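Long-range contacts in TRAP solute Binding Protein (PDB 5I7I), which binds 3-hydroxybenzoate and probably delivers aromatic acids of this kind to the membrane components of a TRAP transporter: residues 74-78 against 87-91; 124-128 against 327-331; 117-122 against 138-143. All blocks are in the same frame, centred on the assembly; numbering follows the deposited sequence.

Contact 1 of 3, residues 74-78 against 87-91; sequences PQLVD and IVWTV. With 3HB (3-hydroxybenzoic acid), chain C.
Leu76 and Val88 form the apolar centre of this contact, CD2 of Leu76 lying 4.0 Å from CG1 of Val88. That same CG1 also rests against the helix backbone, 3.7 Å from Leu76 O. The other branch of Leu76 turns to Thr90: CD1 stands 3.7 Å from OG1, the two side chains running antiparallel alongside one another. Val77 adds a methyl contact at about a right angle, its CG1 3.8 Å from CG2 of Thr90.

The polar link is indirect. One water lies 2.8 Å from Thr90 OG1 and accepts a weak bond from Val77 N, thus linking the buried threonine hydroxyl to the backbone of 74-78.

Trp89 and Val91 belong to the 3-hydroxybenzoate pocket. Trp89 turns its CB away from the helix, and with CG anti to the backbone N (chi1 -178°) its ring edge brings CH2 to 3.8 Å from C5 of the ligand. Val91 CG2 approaches C6.

Strand 87-91 runs between strands 25-31 and 237-243. Helix 76-82 lies in the beta-alpha-beta crossover from strand 59-64 to parallel strand 87-91, and its Leu76 and Val77 also touch His30 and Leu239 of the flanking strands.

Contact 2 of 3, residues 124-128 against 327-331; sequences YVDTV and MLVKT
Tyr124 lays the phenol end of its side chain across Leu328 at about a right angle, with OH 3.6 Å from CB and 3.8 Å from CD2 of the leucine. CG of the tyrosine is anti to the backbone N (chi1 -176°), a torsion that carries the ring from the end of helix 114-126 over to helix 325-339, although the CB itself does not point there. Farther back on the ring, CD1 meets CG2 of Thr331 at 4.1 Å; the methyl group sits at the ring edge, near its plane. The hydroxyl has its polar partner outside the two segments, in the backbone oxygen of His101, so its closeness to Leu328 is packing alone.

The second half of the contact is built by Val128, beyond the helix end. Thr127 is the first residue to leave helical geometry, and the turn there brings the valine back toward the other helix. Both branches of Val128 lie 3.9 Å from CD2 of Leu328; CG2 also meets CE of Met327. The methionine, bent at chi2 (-84°), meets the valine tip to tip. This Val128/Met327 end is the open margin, whereas Tyr124 and Leu328 are buried.

Thr331 keeps its polar atom within its own helix: OG1 donates to Met327 O at 2.8 Å, while its backbone N reaches the same oxygen from the opposite face of the carbonyl plane. That bond fixes the rotation of the side chain and leaves CG2 directed at the tyrosine.

Across the 219 Å² buried here the chemistry is apolar: methyl groups, a thioether and a phenol ring. The geometry is consistent with van der Waals packing joining the end of helix 114-126 and the following turn to helix 325-339.

Contact 3 of 3, residues 117-122 against 138-143; sequences TSQALQ and VLAVFC
Ser118 and Phe142 mark the tight part of the contact, where the backbones come to 4.1 Å between CA atoms. The small serine side chain is consistent with this close approach: its OG lies 3.2 Å from Phe142 CB and accepts a 3.0 Å bond from Cys143 N, bent to 145° at the hydrogen, while also bonding Ala114 O. Thr117 places CB 3.6 Å from SG of Cys143, and Leu121 packs CD1 on CB of Cys143 and CD2 on CG1 of Val141. Gln122 grips as closely. Bent at chi2 (67°), it brings OE1 to 2.9 Å from Val141 N, which approaches almost in line with the carbonyl bond, while Asp126 holds NE2.

The N-to-C directions of segments 117-122 and 138-143 make 136°. At the loose, partly exposed end, Val138 CG1 lies 4.0 Å from NE2 of Gln122.

A leucine in place of Gln122 would probably leave the buried Val141 N without its acceptor and Asp126 without its amide donor.

A classic beta bulge sets Leu139 and Ala140 opposite Phe240. The chemistry implies that helix 114-126 is pinned to an outermost strand of the five-stranded sheet by side-chain acceptors taking up the N-H groups of Val141 and Cys143 as well as by packing.

In the fold
Contacts 1 and 3 both build on the five-stranded sheet, contact 1 on its central strand and contact 3 on an outermost one, with strand 237-243 between. Their centres are 15 Å apart, yet they touch: Trp89 NE1 lies 3.3 Å from Phe142 CZ, and Ile87 CG2 packs on Leu139 CD1. Through Trp89 and Val91 contact 1 reaches the aromatic acid; in contact 3 the side chain of Phe142 is about 9 Å from the bound 3-hydroxybenzoic acid. Contacts 2 and 3 share helix 114-126, their centres 12 Å apart, and meet where Val125 CG2 packs on Val141 CG2. Contact 2, centred 22 Å from contact 1, ties that helix to the C-terminal helix 325-339.

Contact 1 of 3, residues 74-78 against 87-91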
loop_
_atom_site.group_PDB
_atom_site.type_symbol
_atom_site.label_atom_id
_atom_site.label_comp_id
_atom_site.label_asym_id
_atom_site.label_seq_id
_atom_site.Cartn_x
_atom_site.Cartn_y
_atom_site.Cartn_z
ATOM N N PRO A 74 -11.215 -4.965 5.608
ATOM C CA PRO A 74 -11.911 -4.495 4.398
ATOM C C PRO A 74 -13.046 -3.547 4.703
ATOM O O PRO A 74 -13.462 -2.797 3.818
ATOM C CB PRO A 74 -12.415 -5.784 3.742
ATOM C CG PRO A 74 -11.555 -6.843 4.293
ATOM C CD PRO A 74 -11.285 -6.427 5.720
ATOM N N GLN A 75 -13.557 -3.548 5.930
ATOM C CA GLN A 75 -14.683 -2.693 6.274
ATOM C C GLN A 75 -14.288 -1.245 6.536
ATOM O O GLN A 75 -15.183 -0.396 6.613
ATOM C CB GLN A 75 -15.421 -3.245 7.481
ATOM C CG GLN A 75 -15.955 -4.619 7.275
ATOM C CD GLN A 75 -16.682 -5.113 8.469
ATOM O OE1 GLN A 75 -16.082 -5.718 9.354
ATOM N NE2 GLN A 75 -17.978 -4.832 8.534
ATOM N N LEU A 76 -12.994 -0.948 6.670
ATOM C CA LEU A 76 -12.587 0.420 6.969
ATOM C C LEU A 76 -13.139 1.411 5.950
ATOM O O LEU A 76 -13.620 2.486 6.325
ATOM C CB LEU A 76 -11.063 0.520 7.076
ATOM C CG LEU A 76 -10.449 -0.131 8.313
ATOM C CD1 LEU A 76 -8.941 -0.329 8.115
ATOM C CD2 LEU A 76 -10.747 0.707 9.544
ATOM N N VAL A 77 -13.110 1.076 4.662
ATOM C CA VAL A 77 -13.640 2.008 3.662
ATOM C C VAL A 77 -15.135 2.222 3.848
ATOM O O VAL A 77 -15.643 3.328 3.616
ATOM C CB VAL A 77 -13.298 1.596 2.216
ATOM C CG1 VAL A 77 -11.824 1.785 1.938
ATOM C CG2 VAL A 77 -13.707 0.166 1.928
ATOM N N ASP A 78 -15.875 1.179 4.236
ATOM C CA ASP A 78 -17.307 1.349 4.462
ATOM C C ASP A 78 -17.555 2.227 5.674
ATOM O O ASP A 78 -18.407 3.121 5.640
ATOM C CB ASP A 78 -17.984 -0.006 4.666
ATOM C CG ASP A 78 -17.859 -0.908 3.465
ATOM O OD1 ASP A 78 -17.759 -0.388 2.333
ATOM O OD2 ASP A 78 -17.875 -2.143 3.661
ATOM N N ILE A 87 -12.033 9.066 9.964
ATOM C CA ILE A 87 -10.804 8.969 9.174
ATOM C C ILE A 87 -10.331 7.526 9.224
ATOM O O ILE A 87 -10.404 6.878 10.274
ATOM C CB ILE A 87 -9.677 9.887 9.709
ATOM C CG1 ILE A 87 -10.162 11.328 9.885
ATOM C CG2 ILE A 87 -8.438 9.837 8.793
ATOM C CD1 ILE A 87 -9.150 12.207 10.593
ATOM N N VAL A 88 -9.826 7.022 8.095
ATOM C CA VAL A 88 -9.180 5.716 8.066
ATOM C C VAL A 88 -7.899 5.783 7.260
ATOM O O VAL A 88 -7.722 6.625 6.380
ATOM C CB VAL A 88 -10.069 4.579 7.537
ATOM C CG1 VAL A 88 -11.329 4.480 8.382
ATOM C CG2 VAL A 88 -10.383 4.783 6.079
ATOM N N TRP A 89 -6.998 4.847 7.582
ATOM C CA TRP A 89 -5.868 4.488 6.736
ATOM C C TRP A 89 -6.027 3.018 6.402
ATOM O O TRP A 89 -6.221 2.192 7.298
ATOM C CB TRP A 89 -4.542 4.747 7.448
ATOM C CG TRP A 89 -3.320 4.446 6.601
ATOM C CD1 TRP A 89 -2.635 5.326 5.835
ATOM C CD2 TRP A 89 -2.639 3.195 6.480
ATOM N NE1 TRP A 89 -1.580 4.704 5.221
ATOM C CE2 TRP A 89 -1.558 3.395 5.604
ATOM C CE3 TRP A 89 -2.836 1.927 7.021
ATOM C CZ2 TRP A 89 -0.670 2.379 5.268
ATOM C CZ3 TRP A 89 -1.973 0.915 6.669
ATOM C CH2 TRP A 89 -0.904 1.144 5.804
ATOM N N THR A 90 -5.978 2.686 5.115
ATOM C CA THR A 90 -6.170 1.294 4.749
ATOM C C THR A 90 -5.482 0.996 3.421
ATOM O O THR A 90 -4.861 1.863 2.812
ATOM C CB THR A 90 -7.665 0.976 4.720
ATOM O OG1 THR A 90 -7.809 -0.439 4.591
ATOM C CG2 THR A 90 -8.366 1.689 3.574
ATOM N N VAL A 91 -5.592 -0.264 2.995
ATOM C CA VAL A 91 -5.092 -0.727 1.700
ATOM C C VAL A 91 -6.279 -0.808 0.751
ATOM O O VAL A 91 -7.252 -1.509 1.041
ATOM C CB VAL A 91 -4.395 -2.096 1.827
ATOM C CG1 VAL A 91 -3.985 -2.644 0.472
ATOM C CG2 VAL A 91 -3.132 -2.014 2.716
HETATM C "C1'" 3HB C . 0.161 -5.294 3.022
HETATM O "O1'" 3HB C . 0.961 -5.908 2.269
HETATM O "O2'" 3HB C . -1.011 -5.720 3.181
HETATM C C1 3HB C . 0.620 -4.068 3.801
HETATM C C2 3HB C . 1.860 -3.503 3.510
HETATM C C3 3HB C . 2.295 -2.403 4.207
HETATM C C4 3HB C . 1.528 -1.872 5.210
HETATM C C5 3HB C . 0.287 -2.431 5.501
HETATM C C6 3HB C . -0.170 -3.531 4.804
HETATM O O3 3HB C . 3.522 -1.858 3.902
HETATM O O HOH W 1 -10.472 -1.032 3.986
#

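Contact 2 of 3, residues 124-128 against 327-331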
loop_
_atom_site.group_PDB
_atom_site.type_symbol
_atom_site.label_atom_id
_atom_site.label_comp_id
_atom_site.label_asym_id
_atom_site.label_seq_id
_atom_site.Cartn_x
_atom_site.Cartn_y
_atom_site.Cartn_z
ATOM N N TYR A 124 -3.016 11.245 -10.065
ATOM C CA TYR A 124 -3.931 10.356 -10.775
ATOM C C TYR A 124 -5.336 10.435 -10.187
ATOM O O TYR A 124 -6.316 10.623 -10.914
ATOM C CB TYR A 124 -3.353 8.956 -10.640
ATOM C CG TYR A 124 -3.994 7.783 -11.343
ATOM C CD1 TYR A 124 -3.844 7.595 -12.702
ATOM C CD2 TYR A 124 -4.607 6.772 -10.611
ATOM C CE1 TYR A 124 -4.349 6.457 -13.333
ATOM C CE2 TYR A 124 -5.123 5.642 -11.226
ATOM C CZ TYR A 124 -4.978 5.488 -12.585
ATOM O OH TYR A 124 -5.461 4.351 -13.199
ATOM N N VAL A 125 -5.434 10.315 -8.865
ATOM C CA VAL A 125 -6.709 10.433 -8.154
ATOM C C VAL A 125 -7.302 11.834 -8.273
ATOM O O VAL A 125 -8.534 11.990 -8.324
ATOM C CB VAL A 125 -6.500 10.017 -6.681
ATOM C CG1 VAL A 125 -7.669 10.475 -5.788
ATOM C CG2 VAL A 125 -6.276 8.509 -6.592
ATOM N N ASP A 126 -6.462 12.874 -8.311
ATOM C CA ASP A 126 -6.967 14.234 -8.440
ATOM C C ASP A 126 -7.590 14.468 -9.809
ATOM O O ASP A 126 -8.381 15.412 -9.972
ATOM C CB ASP A 126 -5.825 15.239 -8.276
ATOM C CG ASP A 126 -5.353 15.407 -6.839
ATOM O OD1 ASP A 126 -6.048 15.054 -5.868
ATOM O OD2 ASP A 126 -4.243 15.947 -6.682
ATOM N N THR A 127 -7.228 13.642 -10.793
ATOM C CA THR A 127 -7.575 13.865 -12.185
ATOM C C THR A 127 -8.327 12.644 -12.711
ATOM O O THR A 127 -9.512 12.478 -12.402
ATOM C CB THR A 127 -6.338 14.197 -13.035
ATOM O OG1 THR A 127 -5.361 13.125 -13.017
ATOM C CG2 THR A 127 -5.717 15.492 -12.562
ATOM N N VAL A 128 -7.685 11.776 -13.484
ATOM C CA VAL A 128 -8.424 10.832 -14.294
ATOM C C VAL A 128 -9.143 9.788 -13.453
ATOM O O VAL A 128 -10.148 9.232 -13.925
ATOM C CB VAL A 128 -7.461 10.226 -15.335
ATOM C CG1 VAL A 128 -6.470 9.290 -14.671
ATOM C CG2 VAL A 128 -8.240 9.540 -16.481
ATOM N N MET A 327 -4.979 3.793 -21.688
ATOM C CA MET A 327 -4.732 5.177 -21.325
ATOM C C MET A 327 -4.346 5.273 -19.857
ATOM O O MET A 327 -3.441 6.030 -19.500
ATOM C CB MET A 327 -5.968 6.010 -21.648
ATOM C CG MET A 327 -5.851 7.510 -21.347
ATOM S SD MET A 327 -6.224 7.885 -19.630
ATOM C CE MET A 327 -5.974 9.673 -19.638
ATOM N N LEU A 328 -4.995 4.485 -18.997
ATOM C CA LEU A 328 -4.682 4.557 -17.570
ATOM C C LEU A 328 -3.271 4.065 -17.284
ATOM O O LEU A 328 -2.557 4.667 -16.470
ATOM C CB LEU A 328 -5.710 3.774 -16.748
ATOM C CG LEU A 328 -7.121 4.350 -16.814
ATOM C CD1 LEU A 328 -8.087 3.427 -16.073
ATOM C CD2 LEU A 328 -7.157 5.751 -16.279
ATOM N N VAL A 329 -2.855 2.965 -17.923
ATOM C CA VAL A 329 -1.506 2.447 -17.705
ATOM C C VAL A 329 -0.470 3.456 -18.173
ATOM O O VAL A 329 0.513 3.724 -17.473
ATOM C CB VAL A 329 -1.346 1.085 -18.394
ATOM C CG1 VAL A 329 0.116 0.628 -18.379
ATOM C CG2 VAL A 329 -2.216 0.056 -17.700
ATOM N N LYS A 330 -0.684 4.048 -19.347
ATOM C CA LYS A 330 0.228 5.082 -19.839
ATOM C C LYS A 330 0.289 6.254 -18.874
ATOM O O LYS A 330 1.372 6.761 -18.564
ATOM C CB LYS A 330 -0.202 5.573 -21.222
ATOM C CG LYS A 330 0.558 6.829 -21.664
ATOM C CD LYS A 330 0.269 7.256 -23.087
ATOM C CE LYS A 330 0.761 8.696 -23.325
ATOM N NZ LYS A 330 2.234 8.830 -23.185
ATOM N N THR A 331 -0.873 6.717 -18.407
ATOM C CA THR A 331 -0.912 7.848 -17.483
ATOM C C THR A 331 -0.142 7.524 -16.209
ATOM O O THR A 331 0.678 8.321 -15.734
ATOM C CB THR A 331 -2.368 8.174 -17.147
ATOM O OG1 THR A 331 -3.075 8.512 -18.344
ATOM C CG2 THR A 331 -2.469 9.339 -16.178
#

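Contact 3 of 3, residues 117-122 against 138-143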
loop_
_atom_site.group_PDB
_atom_site.type_symbol
_atom_site.label_atom_id
_atom_site.label_comp_id
_atom_site.label_asym_id
_atom_site.label_seq_id
_atom_site.Cartn_x
_atom_site.Cartn_y
_atom_site.Cartn_z
ATOM N N THR A 117 6.158 7.423 -6.711
ATOM C CA THR A 117 4.952 6.691 -7.059
ATOM C C THR A 117 3.755 7.222 -6.285
ATOM O O THR A 117 2.631 7.206 -6.791
ATOM C CB THR A 117 5.179 5.187 -6.844
ATOM O OG1 THR A 117 6.404 4.780 -7.482
ATOM C CG2 THR A 117 4.060 4.390 -7.484
ATOM N N SER A 118 3.977 7.703 -5.063
ATOM C CA SER A 118 2.888 8.264 -4.270
ATOM C C SER A 118 2.379 9.576 -4.857
ATOM O O SER A 118 1.167 9.812 -4.875
ATOM C CB SER A 118 3.348 8.489 -2.836
ATOM O OG SER A 118 3.562 7.270 -2.173
ATOM N N GLN A 119 3.278 10.477 -5.280
ATOM C CA GLN A 119 2.837 11.691 -5.956
ATOM C C GLN A 119 2.076 11.363 -7.236
ATOM O O GLN A 119 1.065 12.002 -7.551
ATOM C CB GLN A 119 4.043 12.563 -6.266
ATOM C CG GLN A 119 4.634 13.168 -5.029
ATOM C CD GLN A 119 5.893 13.930 -5.308
ATOM O OE1 GLN A 119 5.873 15.146 -5.506
ATOM N NE2 GLN A 119 7.003 13.207 -5.386
ATOM N N ALA A 120 2.569 10.380 -7.987
ATOM C CA ALA A 120 1.867 9.931 -9.179
ATOM C C ALA A 120 0.452 9.481 -8.831
ATOM O O ALA A 120 -0.509 9.876 -9.490
ATOM C CB ALA A 120 2.663 8.809 -9.845
ATOM N N LEU A 121 0.307 8.653 -7.786
ATOM C CA LEU A 121 -1.014 8.194 -7.358
ATOM C C LEU A 121 -1.922 9.362 -7.011
ATOM O O LEU A 121 -3.106 9.374 -7.374
ATOM C CB LEU A 121 -0.891 7.289 -6.134
ATOM C CG LEU A 121 -0.725 5.810 -6.469
ATOM C CD1 LEU A 121 -0.129 5.064 -5.291
ATOM C CD2 LEU A 121 -2.074 5.213 -6.868
ATOM N N GLN A 122 -1.414 10.325 -6.241
ATOM C CA GLN A 122 -2.269 11.439 -5.840
ATOM C C GLN A 122 -2.731 12.259 -7.047
ATOM O O GLN A 122 -3.909 12.622 -7.148
ATOM C CB GLN A 122 -1.548 12.308 -4.818
ATOM C CG GLN A 122 -2.411 13.466 -4.327
ATOM C CD GLN A 122 -3.592 12.997 -3.519
ATOM O OE1 GLN A 122 -3.449 12.127 -2.661
ATOM N NE2 GLN A 122 -4.767 13.574 -3.768
ATOM N N VAL A 138 -10.688 12.924 0.237
ATOM C CA VAL A 138 -9.368 12.327 0.091
ATOM C C VAL A 138 -8.388 13.161 0.900
ATOM O O VAL A 138 -8.273 14.377 0.691
ATOM C CB VAL A 138 -8.939 12.266 -1.378
ATOM C CG1 VAL A 138 -7.488 11.775 -1.499
ATOM C CG2 VAL A 138 -9.875 11.367 -2.178
ATOM N N LEU A 139 -7.692 12.524 1.842
ATOM C CA LEU A 139 -6.555 13.176 2.477
ATOM C C LEU A 139 -5.290 12.906 1.675
ATOM O O LEU A 139 -4.608 13.848 1.255
ATOM C CB LEU A 139 -6.415 12.760 3.945
ATOM C CG LEU A 139 -7.673 12.996 4.794
ATOM C CD1 LEU A 139 -7.458 12.421 6.174
ATOM C CD2 LEU A 139 -8.040 14.476 4.858
ATOM N N ALA A 140 -4.984 11.642 1.401
ATOM C CA ALA A 140 -3.918 11.341 0.455
ATOM C C ALA A 140 -4.073 9.912 0.003
ATOM O O ALA A 140 -4.572 9.065 0.747
ATOM C CB ALA A 140 -2.535 11.513 1.083
ATOM N N VAL A 141 -3.639 9.656 -1.224
ATOM C CA VAL A 141 -3.405 8.310 -1.726
ATOM C C VAL A 141 -1.918 8.186 -2.012
ATOM O O VAL A 141 -1.314 9.095 -2.594
ATOM C CB VAL A 141 -4.230 8.050 -2.994
ATOM C CG1 VAL A 141 -3.995 6.640 -3.519
ATOM C CG2 VAL A 141 -5.710 8.255 -2.712
ATOM N N PHE A 142 -1.318 7.100 -1.532
ATOM C CA PHE A 142 0.123 6.914 -1.615
ATOM C C PHE A 142 0.407 5.418 -1.550
ATOM O O PHE A 142 -0.512 4.601 -1.639
ATOM C CB PHE A 142 0.850 7.752 -0.561
ATOM C CG PHE A 142 0.436 7.516 0.868
ATOM C CD1 PHE A 142 -0.593 8.256 1.441
ATOM C CD2 PHE A 142 1.110 6.601 1.658
ATOM C CE1 PHE A 142 -0.918 8.092 2.768
ATOM C CE2 PHE A 142 0.785 6.441 2.989
ATOM C CZ PHE A 142 -0.240 7.182 3.530
ATOM N N CYS A 143 1.677 5.037 -1.429
ATOM C CA CYS A 143 2.014 3.626 -1.516
ATOM C C CYS A 143 3.307 3.372 -0.769
ATOM O O CYS A 143 4.026 4.300 -0.397
ATOM C CB CYS A 143 2.118 3.175 -2.974
ATOM S SG CYS A 143 3.403 4.014 -3.916
#